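Local coordinates for 303aa long hypothetical esterase (Sulfolobus tokodaii, PDB 3AIN), which hydrolyses carboxylic esters as a dimeric, thermostable carboxylesterase of the hormone-sensitive-lipase-like branch of the alpha/beta hydrolase fold, at residues I257-H262 with V286-I292; I68-E74 with D146-V151; V43-R47 with L131-N135; P198-F202 with F242-L246; K161-A165 with V319-K323. The protein carries 1 engineered substitution. All blocks are in the same frame, centred on the assembly; numbering follows the deposited sequence.

Contact 1 (I257-H262 with V286-I292); sequences IITAEH and VGFNNVI. Engineered in segment 286-292: Gly287 (natural residue Arg).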
# COMPACT_ATOMS: atom_id res chain seq x y z
N ILE A 257 -6.39 -0.59 -6.65
CA ILE A 257 -6.78 0.77 -7.03
C ILE A 257 -6.21 1.75 -6.05
O ILE A 257 -6.43 1.65 -4.86
CB ILE A 257 -8.31 0.91 -7.09
CG1 ILE A 257 -8.83 -0.04 -8.18
CG2 ILE A 257 -8.68 2.37 -7.38
CD1 ILE A 257 -10.35 -0.04 -8.32
N ILE A 258 -5.32 2.61 -6.55
CA ILE A 258 -4.63 3.58 -5.70
C ILE A 258 -5.27 4.95 -5.91
O ILE A 258 -5.45 5.40 -7.04
CB ILE A 258 -3.16 3.65 -6.16
CG1 ILE A 258 -2.41 2.42 -5.67
CG2 ILE A 258 -2.46 4.91 -5.63
CD1 ILE A 258 -1.05 2.24 -6.33
N THR A 259 -5.67 5.59 -4.82
CA THR A 259 -6.15 6.97 -4.94
C THR A 259 -5.26 7.87 -4.10
O THR A 259 -4.41 7.39 -3.34
CB THR A 259 -7.59 7.12 -4.46
OG1 THR A 259 -7.71 6.61 -3.12
CG2 THR A 259 -8.57 6.39 -5.39
N ALA A 260 -5.33 9.17 -4.38
CA ALA A 260 -4.53 10.16 -3.65
C ALA A 260 -5.47 11.08 -2.87
O ALA A 260 -6.51 11.49 -3.39
CB ALA A 260 -3.70 10.98 -4.66
N GLU A 261 -5.08 11.42 -1.64
CA GLU A 261 -5.93 12.19 -0.75
C GLU A 261 -6.37 13.54 -1.34
O GLU A 261 -7.56 13.88 -1.32
CB GLU A 261 -5.23 12.40 0.60
CG GLU A 261 -6.10 13.22 1.56
CD GLU A 261 -5.50 13.33 2.97
OE1 GLU A 261 -4.27 13.21 3.11
OE2 GLU A 261 -6.26 13.69 3.88
N HIS A 262 -5.43 14.28 -1.90
CA HIS A 262 -5.71 15.65 -2.35
C HIS A 262 -5.96 15.67 -3.85
O HIS A 262 -5.43 16.52 -4.56
CB HIS A 262 -4.53 16.57 -2.02
CG HIS A 262 -4.20 16.61 -0.56
ND1 HIS A 262 -5.14 16.94 0.40
CD2 HIS A 262 -3.08 16.25 0.12
CE1 HIS A 262 -4.62 16.75 1.60
NE2 HIS A 262 -3.35 16.43 1.46
N VAL A 286 -6.58 1.40 -1.94
CA VAL A 286 -5.72 2.03 -0.93
C VAL A 286 -5.65 3.51 -1.27
O VAL A 286 -5.32 3.88 -2.40
CB VAL A 286 -4.30 1.40 -0.95
CG1 VAL A 286 -3.35 2.18 -0.05
CG2 VAL A 286 -4.35 -0.03 -0.45
N GLY A 287 -5.95 4.35 -0.27
CA GLY A 287 -5.82 5.82 -0.41
C GLY A 287 -4.49 6.25 0.18
O GLY A 287 -4.24 6.11 1.38
N PHE A 288 -3.61 6.79 -0.66
CA PHE A 288 -2.37 7.33 -0.16
C PHE A 288 -2.60 8.77 0.31
O PHE A 288 -3.10 9.59 -0.41
CB PHE A 288 -1.32 7.29 -1.28
CG PHE A 288 -0.62 5.95 -1.40
CD1 PHE A 288 0.74 5.84 -1.16
CD2 PHE A 288 -1.32 4.84 -1.87
CE1 PHE A 288 1.38 4.59 -1.23
CE2 PHE A 288 -0.69 3.57 -1.92
CZ PHE A 288 0.66 3.46 -1.63
N ASN A 289 -2.40 8.98 1.60
CA ASN A 289 -2.61 10.29 2.21
C ASN A 289 -1.48 11.28 1.91
O ASN A 289 -0.40 10.89 1.52
CB ASN A 289 -2.83 10.12 3.71
CG ASN A 289 -4.07 9.28 4.03
OD1 ASN A 289 -4.03 8.33 4.84
ND2 ASN A 289 -5.18 9.61 3.38
N ASN A 290 -1.79 12.57 2.04
CA ASN A 290 -0.79 13.64 1.99
C ASN A 290 -0.18 13.88 0.60
O ASN A 290 0.93 14.41 0.49
CB ASN A 290 0.32 13.39 3.03
CG ASN A 290 -0.24 13.00 4.38
OD1 ASN A 290 -0.02 11.87 4.86
ND2 ASN A 290 -1.07 13.88 4.95
N VAL A 291 -0.80 13.29 -0.42
CA VAL A 291 -0.26 13.36 -1.79
C VAL A 291 -1.32 13.80 -2.79
O VAL A 291 -2.50 13.83 -2.49
CB VAL A 291 0.36 12.00 -2.25
CG1 VAL A 291 1.58 11.66 -1.39
CG2 VAL A 291 -0.65 10.84 -2.23
N ILE A 292 -0.86 14.22 -3.97
CA ILE A 292 -1.72 14.80 -5.00
C ILE A 292 -1.74 13.88 -6.22
O ILE A 292 -0.95 12.94 -6.31
CB ILE A 292 -1.11 16.16 -5.47
CG1 ILE A 292 0.32 15.95 -5.97
CG2 ILE A 292 -1.18 17.15 -4.31
CD1 ILE A 292 0.88 17.13 -6.76

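Contact 2 (I68-E74 with D146-V151); sequences ITIPGSE and DALKWV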
# COMPACT_ATOMS: atom_id res chain seq x y z
N ILE A 68 8.85 -2.06 -30.30
CA ILE A 68 8.12 -2.89 -31.27
C ILE A 68 6.96 -2.09 -31.89
O ILE A 68 6.66 -0.97 -31.46
CB ILE A 68 7.52 -4.17 -30.64
CG1 ILE A 68 6.44 -3.82 -29.62
CG2 ILE A 68 8.62 -5.07 -30.05
CD1 ILE A 68 5.65 -5.02 -29.09
N THR A 69 6.45 -2.60 -33.00
CA THR A 69 5.24 -2.04 -33.61
C THR A 69 4.13 -3.08 -33.61
O THR A 69 4.32 -4.24 -34.04
CB THR A 69 5.51 -1.61 -35.08
OG1 THR A 69 6.52 -0.59 -35.11
CG2 THR A 69 4.24 -1.05 -35.70
N ILE A 70 3.00 -2.71 -33.01
CA ILE A 70 1.86 -3.61 -32.91
C ILE A 70 0.84 -3.24 -33.98
O ILE A 70 0.54 -2.06 -34.20
CB ILE A 70 1.17 -3.49 -31.51
CG1 ILE A 70 2.11 -4.04 -30.42
CG2 ILE A 70 -0.17 -4.24 -31.50
CD1 ILE A 70 1.57 -3.78 -29.01
N PRO A 71 0.44 -4.23 -34.80
CA PRO A 71 -0.47 -3.94 -35.91
C PRO A 71 -1.90 -3.79 -35.40
O PRO A 71 -2.57 -4.79 -35.14
CB PRO A 71 -0.34 -5.19 -36.80
CG PRO A 71 0.10 -6.28 -35.88
CD PRO A 71 0.92 -5.63 -34.79
N GLY A 72 -2.37 -2.56 -35.30
CA GLY A 72 -3.70 -2.30 -34.77
C GLY A 72 -4.75 -2.29 -35.86
O GLY A 72 -4.44 -2.33 -37.05
N SER A 73 -6.01 -2.25 -35.44
CA SER A 73 -7.13 -2.21 -36.38
C SER A 73 -7.20 -0.90 -37.14
O SER A 73 -7.66 -0.85 -38.29
CB SER A 73 -8.44 -2.49 -35.64
OG SER A 73 -8.73 -1.45 -34.71
N GLU A 74 -6.69 0.17 -36.55
CA GLU A 74 -6.76 1.49 -37.16
C GLU A 74 -5.42 2.15 -37.44
O GLU A 74 -5.34 3.20 -38.08
CB GLU A 74 -7.66 2.41 -36.33
CG GLU A 74 -9.10 1.93 -36.26
CD GLU A 74 -9.98 2.85 -35.42
OE1 GLU A 74 -9.49 3.86 -34.89
OE2 GLU A 74 -11.21 2.61 -35.40
N ASP A 146 -6.56 -2.96 -28.77
CA ASP A 146 -5.88 -3.68 -29.87
C ASP A 146 -4.49 -4.13 -29.38
O ASP A 146 -4.06 -5.25 -29.65
CB ASP A 146 -5.69 -2.78 -31.10
CG ASP A 146 -6.98 -2.59 -31.90
OD1 ASP A 146 -8.00 -3.25 -31.59
OD2 ASP A 146 -6.98 -1.74 -32.81
N ALA A 147 -3.79 -3.25 -28.67
CA ALA A 147 -2.48 -3.63 -28.09
C ALA A 147 -2.61 -4.76 -27.09
O ALA A 147 -1.79 -5.70 -27.09
CB ALA A 147 -1.78 -2.39 -27.45
N LEU A 148 -3.59 -4.71 -26.20
CA LEU A 148 -3.73 -5.78 -25.24
C LEU A 148 -4.00 -7.12 -25.92
O LEU A 148 -3.44 -8.06 -25.62
CB LEU A 148 -4.84 -5.47 -24.25
CG LEU A 148 -5.18 -6.46 -23.16
CD1 LEU A 148 -5.91 -7.55 -23.77
CD2 LEU A 148 -3.99 -6.99 -22.48
N LYS A 149 -4.93 -7.11 -26.84
CA LYS A 149 -5.30 -8.33 -27.53
C LYS A 149 -4.10 -8.91 -28.27
O LYS A 149 -3.87 -10.03 -28.23
CB LYS A 149 -6.45 -8.09 -28.50
CG LYS A 149 -6.86 -9.25 -29.34
CD LYS A 149 -8.06 -8.84 -30.23
CE LYS A 149 -7.71 -7.87 -31.41
NZ LYS A 149 -8.10 -6.37 -31.43
N TRP A 150 -3.35 -8.07 -28.95
CA TRP A 150 -2.15 -8.54 -29.59
C TRP A 150 -1.16 -9.11 -28.58
O TRP A 150 -0.58 -10.13 -28.79
CB TRP A 150 -1.50 -7.44 -30.44
CG TRP A 150 -0.30 -7.87 -31.23
CD1 TRP A 150 -0.28 -8.31 -32.52
CD2 TRP A 150 1.06 -7.90 -30.79
NE1 TRP A 150 1.00 -8.62 -32.90
CE2 TRP A 150 1.83 -8.39 -31.85
CE3 TRP A 150 1.68 -7.62 -29.59
CZ2 TRP A 150 3.17 -8.55 -31.74
CZ3 TRP A 150 3.01 -7.78 -29.50
CH2 TRP A 150 3.75 -8.22 -30.57
N VAL A 151 -0.96 -8.40 -27.47
CA VAL A 151 -0.03 -8.95 -26.47
C VAL A 151 -0.51 -10.31 -25.94
O VAL A 151 0.29 -11.23 -25.76
CB VAL A 151 0.24 -7.96 -25.30
CG1 VAL A 151 1.05 -8.66 -24.21
CG2 VAL A 151 1.03 -6.77 -25.82
O HOH W 1 -5.59 0.52 -33.80

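Contact 3 (V43-R47 with L131-N135); sequences VEEIR and LAPEN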
# COMPACT_ATOMS: atom_id res chain seq x y z
N VAL A 43 0.02 22.79 -27.15
CA VAL A 43 -0.01 21.36 -26.85
C VAL A 43 1.33 20.71 -27.21
O VAL A 43 1.87 19.91 -26.44
CB VAL A 43 -1.16 20.65 -27.57
CG1 VAL A 43 -1.03 19.14 -27.43
CG2 VAL A 43 -2.51 21.12 -27.02
N GLU A 44 1.87 21.03 -28.39
CA GLU A 44 3.18 20.49 -28.78
C GLU A 44 4.26 20.88 -27.78
O GLU A 44 5.18 20.10 -27.52
CB GLU A 44 3.59 20.97 -30.18
CG GLU A 44 2.79 20.36 -31.31
CD GLU A 44 2.72 18.83 -31.27
OE1 GLU A 44 3.68 18.18 -30.82
OE2 GLU A 44 1.67 18.28 -31.66
N GLU A 45 4.26 22.14 -27.35
CA GLU A 45 5.25 22.60 -26.37
C GLU A 45 5.15 21.83 -25.05
O GLU A 45 6.16 21.41 -24.47
CB GLU A 45 5.17 24.11 -26.16
CG GLU A 45 5.93 24.90 -27.25
CD GLU A 45 5.81 26.40 -27.11
OE1 GLU A 45 4.71 26.90 -26.80
OE2 GLU A 45 6.83 27.09 -27.37
N ILE A 46 3.92 21.56 -24.61
CA ILE A 46 3.73 20.81 -23.39
C ILE A 46 4.12 19.34 -23.56
O ILE A 46 4.74 18.76 -22.66
CB ILE A 46 2.28 20.93 -22.86
CG1 ILE A 46 1.99 22.40 -22.52
CG2 ILE A 46 2.11 20.07 -21.61
CD1 ILE A 46 0.52 22.68 -22.27
N ARG A 47 3.81 18.75 -24.71
CA ARG A 47 4.23 17.36 -24.97
C ARG A 47 5.74 17.24 -24.94
O ARG A 47 6.29 16.31 -24.35
CB ARG A 47 3.71 16.85 -26.32
CG ARG A 47 2.20 16.58 -26.34
CD ARG A 47 1.74 16.24 -27.74
NE ARG A 47 0.33 15.79 -27.76
CZ ARG A 47 -0.50 15.99 -28.78
NH1 ARG A 47 -0.04 16.46 -29.95
NH2 ARG A 47 -1.78 15.66 -28.66
N LEU A 131 -3.25 10.05 -29.52
CA LEU A 131 -3.65 11.15 -28.64
C LEU A 131 -4.68 12.09 -29.29
O LEU A 131 -4.61 12.39 -30.49
CB LEU A 131 -2.42 11.95 -28.18
CG LEU A 131 -1.36 11.10 -27.45
CD1 LEU A 131 -0.04 11.86 -27.26
CD2 LEU A 131 -1.92 10.62 -26.12
N ALA A 132 -5.50 12.70 -28.43
CA ALA A 132 -6.32 13.84 -28.80
C ALA A 132 -5.51 15.13 -28.69
O ALA A 132 -4.52 15.17 -27.96
CB ALA A 132 -7.56 13.90 -27.85
N PRO A 133 -5.98 16.23 -29.32
CA PRO A 133 -7.19 16.34 -30.14
C PRO A 133 -7.03 15.81 -31.57
O PRO A 133 -8.03 15.69 -32.30
CB PRO A 133 -7.45 17.86 -30.17
CG PRO A 133 -6.09 18.46 -30.10
CD PRO A 133 -5.30 17.54 -29.17
N GLU A 134 -5.80 15.45 -31.97
CA GLU A 134 -5.58 14.90 -33.32
C GLU A 134 -6.44 13.66 -33.58
O GLU A 134 -6.98 13.46 -34.68
CB GLU A 134 -4.09 14.54 -33.53
CG GLU A 134 -3.17 15.74 -33.60
CD GLU A 134 -2.69 16.20 -32.22
OE1 GLU A 134 -3.16 15.62 -31.22
OE2 GLU A 134 -2.08 17.29 -32.15
N ASN A 135 -6.52 12.79 -32.57
CA ASN A 135 -7.28 11.56 -32.69
C ASN A 135 -8.31 11.53 -31.56
O ASN A 135 -7.94 11.36 -30.41
CB ASN A 135 -6.35 10.35 -32.57
CG ASN A 135 -5.20 10.41 -33.57
OD1 ASN A 135 -5.36 10.05 -34.73
ND2 ASN A 135 -4.07 10.98 -33.14

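Contact 4 (P198-F202 with F242-L246); sequences PAVSF and FSPIL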
# COMPACT_ATOMS: atom_id res chain seq x y z
N PRO A 198 -7.30 6.44 -11.24
CA PRO A 198 -7.94 6.45 -12.56
C PRO A 198 -9.03 7.49 -12.68
O PRO A 198 -9.70 7.81 -11.69
CB PRO A 198 -8.57 5.05 -12.63
CG PRO A 198 -8.89 4.75 -11.19
CD PRO A 198 -7.62 5.23 -10.47
N ALA A 199 -9.28 7.90 -13.92
CA ALA A 199 -10.50 8.61 -14.26
C ALA A 199 -11.54 7.58 -14.69
O ALA A 199 -11.32 6.81 -15.63
CB ALA A 199 -10.23 9.58 -15.42
N VAL A 200 -12.65 7.53 -13.97
CA VAL A 200 -13.67 6.53 -14.27
C VAL A 200 -15.05 7.08 -14.62
O VAL A 200 -15.92 6.34 -15.05
CB VAL A 200 -13.78 5.48 -13.15
CG1 VAL A 200 -12.45 4.79 -12.90
CG2 VAL A 200 -14.32 6.12 -11.84
N SER A 201 -15.25 8.40 -14.47
CA SER A 201 -16.54 8.97 -14.79
C SER A 201 -16.40 10.45 -15.08
O SER A 201 -15.70 11.17 -14.36
CB SER A 201 -17.51 8.76 -13.59
OG SER A 201 -18.85 9.16 -13.92
N PHE A 202 -17.26 10.96 -15.96
CA PHE A 202 -17.57 12.38 -15.95
C PHE A 202 -18.16 12.74 -14.58
O PHE A 202 -18.98 12.00 -14.05
CB PHE A 202 -18.60 12.69 -17.04
CG PHE A 202 -18.98 14.13 -17.13
CD1 PHE A 202 -20.22 14.56 -16.68
CD2 PHE A 202 -18.09 15.07 -17.64
CE1 PHE A 202 -20.61 15.91 -16.83
CE2 PHE A 202 -18.45 16.42 -17.72
CZ PHE A 202 -19.68 16.85 -17.23
N PHE A 242 -15.71 5.67 -22.23
CA PHE A 242 -15.19 6.91 -21.63
C PHE A 242 -15.35 6.85 -20.11
O PHE A 242 -14.46 7.24 -19.38
CB PHE A 242 -15.93 8.16 -22.17
CG PHE A 242 -15.49 9.47 -21.50
CD1 PHE A 242 -14.15 9.83 -21.45
CD2 PHE A 242 -16.42 10.29 -20.85
CE1 PHE A 242 -13.75 11.00 -20.80
CE2 PHE A 242 -16.01 11.46 -20.18
CZ PHE A 242 -14.69 11.84 -20.21
N SER A 243 -16.55 6.49 -19.66
CA SER A 243 -16.82 6.39 -18.21
C SER A 243 -17.07 4.94 -17.81
O SER A 243 -18.20 4.51 -17.79
CB SER A 243 -18.08 7.21 -17.85
OG SER A 243 -17.87 8.59 -18.06
N PRO A 244 -16.01 4.19 -17.45
CA PRO A 244 -16.18 2.76 -17.24
C PRO A 244 -17.04 2.45 -16.02
O PRO A 244 -17.53 1.33 -15.90
CB PRO A 244 -14.73 2.24 -17.07
CG PRO A 244 -13.91 3.50 -16.77
CD PRO A 244 -14.59 4.56 -17.60
N ILE A 245 -17.25 3.42 -15.13
CA ILE A 245 -18.21 3.18 -14.03
C ILE A 245 -19.60 2.73 -14.54
O ILE A 245 -20.34 2.05 -13.83
CB ILE A 245 -18.38 4.44 -13.11
CG1 ILE A 245 -18.99 4.03 -11.75
CG2 ILE A 245 -19.29 5.46 -13.78
CD1 ILE A 245 -17.97 3.44 -10.78
N LEU A 246 -19.94 3.13 -15.76
CA LEU A 246 -21.25 2.79 -16.36
C LEU A 246 -21.40 1.29 -16.64
O LEU A 246 -22.51 0.81 -16.88
CB LEU A 246 -21.44 3.54 -17.68
CG LEU A 246 -21.56 5.06 -17.50
CD1 LEU A 246 -21.61 5.75 -18.88
CD2 LEU A 246 -22.83 5.39 -16.67

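Contact 5 (K161-A165 with V319-K323); sequences KYGIA and VFYGK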
# COMPACT_ATOMS: atom_id res chain seq x y z
N LYS A 161 4.45 -16.67 -19.93
CA LYS A 161 3.64 -17.83 -19.60
C LYS A 161 2.84 -17.66 -18.32
O LYS A 161 1.89 -18.40 -18.07
CB LYS A 161 4.52 -19.08 -19.55
CG LYS A 161 5.39 -19.24 -20.80
CD LYS A 161 6.32 -20.43 -20.65
CE LYS A 161 6.32 -21.28 -21.90
NZ LYS A 161 6.96 -20.56 -23.01
N TYR A 162 3.16 -16.65 -17.52
CA TYR A 162 2.44 -16.47 -16.27
C TYR A 162 1.24 -15.52 -16.38
O TYR A 162 0.52 -15.35 -15.41
CB TYR A 162 3.38 -16.02 -15.15
CG TYR A 162 4.32 -17.11 -14.65
CD1 TYR A 162 5.67 -17.07 -14.96
CD2 TYR A 162 3.89 -18.02 -13.69
CE1 TYR A 162 6.54 -18.01 -14.44
CE2 TYR A 162 4.77 -18.95 -13.15
CZ TYR A 162 6.08 -18.97 -13.56
OH TYR A 162 6.94 -19.90 -13.03
N GLY A 163 0.90 -15.10 -17.60
CA GLY A 163 -0.35 -14.38 -17.82
C GLY A 163 -0.18 -12.87 -18.00
O GLY A 163 0.94 -12.37 -18.02
N ILE A 164 -1.29 -12.19 -18.31
CA ILE A 164 -1.24 -10.78 -18.73
C ILE A 164 -2.05 -9.93 -17.74
O ILE A 164 -3.14 -10.32 -17.33
CB ILE A 164 -1.86 -10.58 -20.14
CG1 ILE A 164 -1.35 -11.66 -21.11
CG2 ILE A 164 -1.58 -9.16 -20.64
CD1 ILE A 164 0.17 -11.68 -21.32
N ALA A 165 -1.53 -8.75 -17.40
CA ALA A 165 -2.29 -7.80 -16.60
C ALA A 165 -2.32 -6.50 -17.39
O ALA A 165 -1.44 -6.28 -18.22
CB ALA A 165 -1.56 -7.56 -15.25
N VAL A 319 0.32 -12.19 -7.86
CA VAL A 319 -0.62 -12.78 -8.82
C VAL A 319 0.07 -13.59 -9.93
O VAL A 319 -0.46 -14.61 -10.34
CB VAL A 319 -1.62 -11.75 -9.41
CG1 VAL A 319 -0.96 -10.89 -10.48
CG2 VAL A 319 -2.83 -12.47 -10.01
N PHE A 320 1.24 -13.15 -10.39
CA PHE A 320 1.92 -13.85 -11.50
C PHE A 320 2.66 -15.07 -10.97
O PHE A 320 2.60 -16.15 -11.56
CB PHE A 320 2.94 -12.93 -12.19
CG PHE A 320 2.32 -11.88 -13.07
CD1 PHE A 320 1.26 -12.18 -13.90
CD2 PHE A 320 2.93 -10.63 -13.19
CE1 PHE A 320 0.70 -11.19 -14.73
CE2 PHE A 320 2.43 -9.67 -14.08
CZ PHE A 320 1.32 -9.96 -14.84
N TYR A 321 3.34 -14.92 -9.83
CA TYR A 321 4.36 -15.89 -9.43
C TYR A 321 4.04 -16.64 -8.14
O TYR A 321 4.74 -17.59 -7.79
CB TYR A 321 5.74 -15.24 -9.34
CG TYR A 321 6.15 -14.45 -10.55
CD1 TYR A 321 6.17 -15.02 -11.82
CD2 TYR A 321 6.49 -13.11 -10.43
CE1 TYR A 321 6.54 -14.27 -12.93
CE2 TYR A 321 6.94 -12.37 -11.54
CZ TYR A 321 6.87 -12.93 -12.79
OH TYR A 321 7.38 -12.22 -13.87
N GLY A 322 3.02 -16.20 -7.41
CA GLY A 322 2.75 -16.73 -6.08
C GLY A 322 3.71 -16.24 -5.02
O GLY A 322 3.69 -16.72 -3.88
N LYS A 323 4.50 -15.22 -5.35
CA LYS A 323 5.52 -14.69 -4.43
C LYS A 323 4.97 -13.59 -3.51
O LYS A 323 4.00 -13.77 -2.77
CB LYS A 323 6.72 -14.15 -5.21
CG LYS A 323 7.63 -15.23 -5.77
CD LYS A 323 9.09 -14.91 -5.49
CE LYS A 323 10.02 -15.87 -6.22
NZ LYS A 323 9.81 -15.82 -7.69
OXT LYS A 323 5.52 -12.49 -3.47
O HOH W 2 0.29 -16.80 -13.31

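Contact 1 (I257-H262 with V286-I292)
A parallel beta-alpha-beta unit at the edge of this subunit's alpha/beta hydrolase sheet pairs Ile258 with Val286, Thr259 with Gly287 and Ala260 with Phe288. Within these segments the ladder runs from Val286 N, which donates to Ile257 O (2.9 Å), through Thr259 N to Val286 O and Phe288 N to Thr259 O. Gly287 is engineered (natural Arg); Thr259 OG1 lies 3.4 Å from its CA. On the face carrying Ile258 and Phe288, methyl CG2 of Ile258 meets Phe288 CD2 at 3.9 Å, brought there by a first torsion that sets CG2 opposite the backbone N.

Further along, the pairing changes partners: Glu261 N donates to Phe288 O and His262 N to Val291 O (3.0 Å). The Glu261 side chain, with CG anti to the backbone N (chi1 179°) and the chain extended beyond it, spans the gap so that OE1 takes Asn290 N on its anti lone pair (2.8 Å). In this fold the loops after these two strands usually carry the acid and histidine of the catalytic triad.

Helix 266-278 covers the Ile257 side, helix 303-321 touches Ile258 and Phe288, and strand 283-288 pairs antiparallel with a strand of the second subunit, continuing the sheet.

Contact 2 (I68-E74 with D146-V151)
Asp146 and Ser73 make the polar half of this strand-to-helix contact. Carboxylate oxygen OD2 of Asp146 accepts Ser73 OG at 2.6 Å on its syn lone pair, and also Ser73 N at 2.8 Å, which comes from well above the carboxylate plane. A water that donates to the same oxygen accepts from Glu74 N, adding a bridge to the turn. The other oxygen, OD1, pairs with Lys149 NZ (3.1 Å) one helical turn on, so both ends of the carboxylate are held and its rotation is probably restricted.

CH-pi contacts onto the indole dominate the apolar half. The Trp150 ring, swung out opposite its backbone N (chi1 -176°), receives two over its face: Ile70 CG1 stands 4.1 Å from the centroid of the six-membered ring, and Pro71 CD 3.9 Å from that of the five-membered ring.

Further apolar contacts complete it. Ile70 CG2 presses on Trp150 CB at 3.6 Å, Ile70 CD1 meets Ala147 CB, and Ile68 CD1 reaches Trp150 CZ3.

Residues 68-71, on strand 64-71, run at 102° to the helical segment 146-151; strand 76-83 pairs with strand 64-71 on the sheet, and Leu148 and Val151 of helix 139-153 rest on strand 92-96.

Contact 3 (V43-R47 with L131-N135)
Arg47, reaching out from helix 43-54, meets Glu134 in a salt bridge that illustrates how one long side chain can tie the first modelled helix to a distant loop. The grip is end-on: NH2 donates to Glu134 OE1 at 2.9 Å and NH1 to Glu134 OE2 at 3.1 Å, one nitrogen to each oxygen. Both acceptors lie close to the guanidinium plane, yet the carboxylate is turned 47° against it; OE1 is met on its syn side, whereas OE2 is approached from above the carboxylate plane.

The packed part is the inner side. Arg47 runs extended from CG to NE, and Val43 CG1 of the same helix sits 3.5 Å above the centre of the guanidinium. From the loop, approaching obliquely, comes Leu131 CB (3.8 Å from Arg47 NH2), with Leu131 CD1 at 4.0 Å from NE and Pro133, which follows a cis peptide bond, flanking NH2. Arg47 NE is bonded to Val102 O, next to the HGGGF sequence whose glycines in this family usually shape the oxyanion hole.

The outer side is looser and dominated by charged groups. Glu44 and Glu134 are exposed. Arg47 NH1 also forms a salt bridge with Glu44 OE2 (3.0 Å), its hydrogen bond weak because bent, so Glu44, Arg47 and Glu134 make a salt-bridge network.

Glu44 OE2 and Glu134 OE2 stand 3.9 Å apart, a like-charged pair bridged by NH1. One arginine therefore offsets two acids, and its charge probably helps keep both ionised despite their mutual repulsion.

Contact 4 (P198-F202 with F242-L246)
Val200 O takes the backbone N of Ile245 in a nearly straight hydrogen bond of 3.2 Å (169° at the hydrogen), the donor lying 16° out of the carbonyl plane. This is a loop-to-loop contact of the alpha/beta hydrolase fold: the loop 198-202 follows strand 192-196, whereas the second loop, residues 242-246, enters a short 3-10 turn, 244-246, well before strand 255-260. The bond ties the 3-10 turn to the first loop, while Leu246 N returns to Ser243 O at 3.0 Å.

Around the same carbonyl the second loop folds closely. Pro244, having no hydrogen on its nitrogen, offers carbon instead: its CD lies 3.4 Å from Val200 O, and its CG stands 4.1 Å from Val200 CB. Ile245 adds its CG2 branch, which touches Ser201 OG at 3.7 Å. The hydroxyl, with OG opposite the backbone N (chi1 -173°), donates to Phe202 O.

Tyr272 of helix 266-278 packs on Val200, Pro244 and Ile245 alike, and helix 171-185 covers Pro244 with Asn174, Val178 and Ile181. Phe202 reaches the outside, where a molecule of methylpentanediol, probably from the crystallisation liquor, lies beside its side chain. Across the contact, Phe202 CB approaches the Phe242 ring obliquely, 4.3 Å from CE2.

Contact 5 (K161-A165 with V319-K323)
Tyr162 and Tyr321 form a T-shaped pair: the edge of Tyr321 points into the face of Tyr162, with ring planes at 83° and centroids 5.1 Å apart. The closest carbons are Tyr162 CD1 and Tyr321 CE1, at 3.6 Å. Beside this pair the Phe320 ring lies against segment 161-165, its CE1 at 3.5 Å from Gly163 O and its CZ at 3.8 Å from Ala165 CB, while Tyr162 CB faces Phe320 CB.

No direct hydrogen bond links the two segments. A water does so, donating to Tyr162 O at 2.6 Å and to Phe320 O at 3.0 Å, and it lies in the plane of the Tyr162 ring, at its edge.

What sets these groups in place lies one shell out. The first torsion of Tyr162 (chi1 -72°) puts its ring opposite the carbonyl carbon, over the last helical residues. Tyr321 OH is hydrogen-bonded to Gln121 O and Gly91 N, fixing the ring that supplies the edge, and Gly322, with positive phi, takes the chain out of the helix.

The arrangement is that of the C-terminal helix of an alpha/beta hydrolase laid against the sheet, here near the beginning of strand 164-169, which leads to the probable nucleophile elbow (GxSxG).

In the fold
The five contacts are spread over one sheet and the helices and loops around it. Contacts 1 and 2 meet the two strands outermost within the chain, their centres 32 Å apart on opposite sides of the chain's centre, and contact 5 joins a middle strand to the final helix. Two pairs touch: contact 4 meets contact 1 where Ile258 O lies 4.1 Å from Pro198 CD, and contact 2 meets contact 5 where Leu148 CD2 packs 3.7 Å from Ile164 CG2. Contact 3 stands apart, about 7 Å from contact 2 at the nearest atoms. Toward the probable active site, contact 5 precedes the nucleophile elbow, Ala199 of contact 4 lies near it, and contact 1 leads into the likely acid and histidine loops.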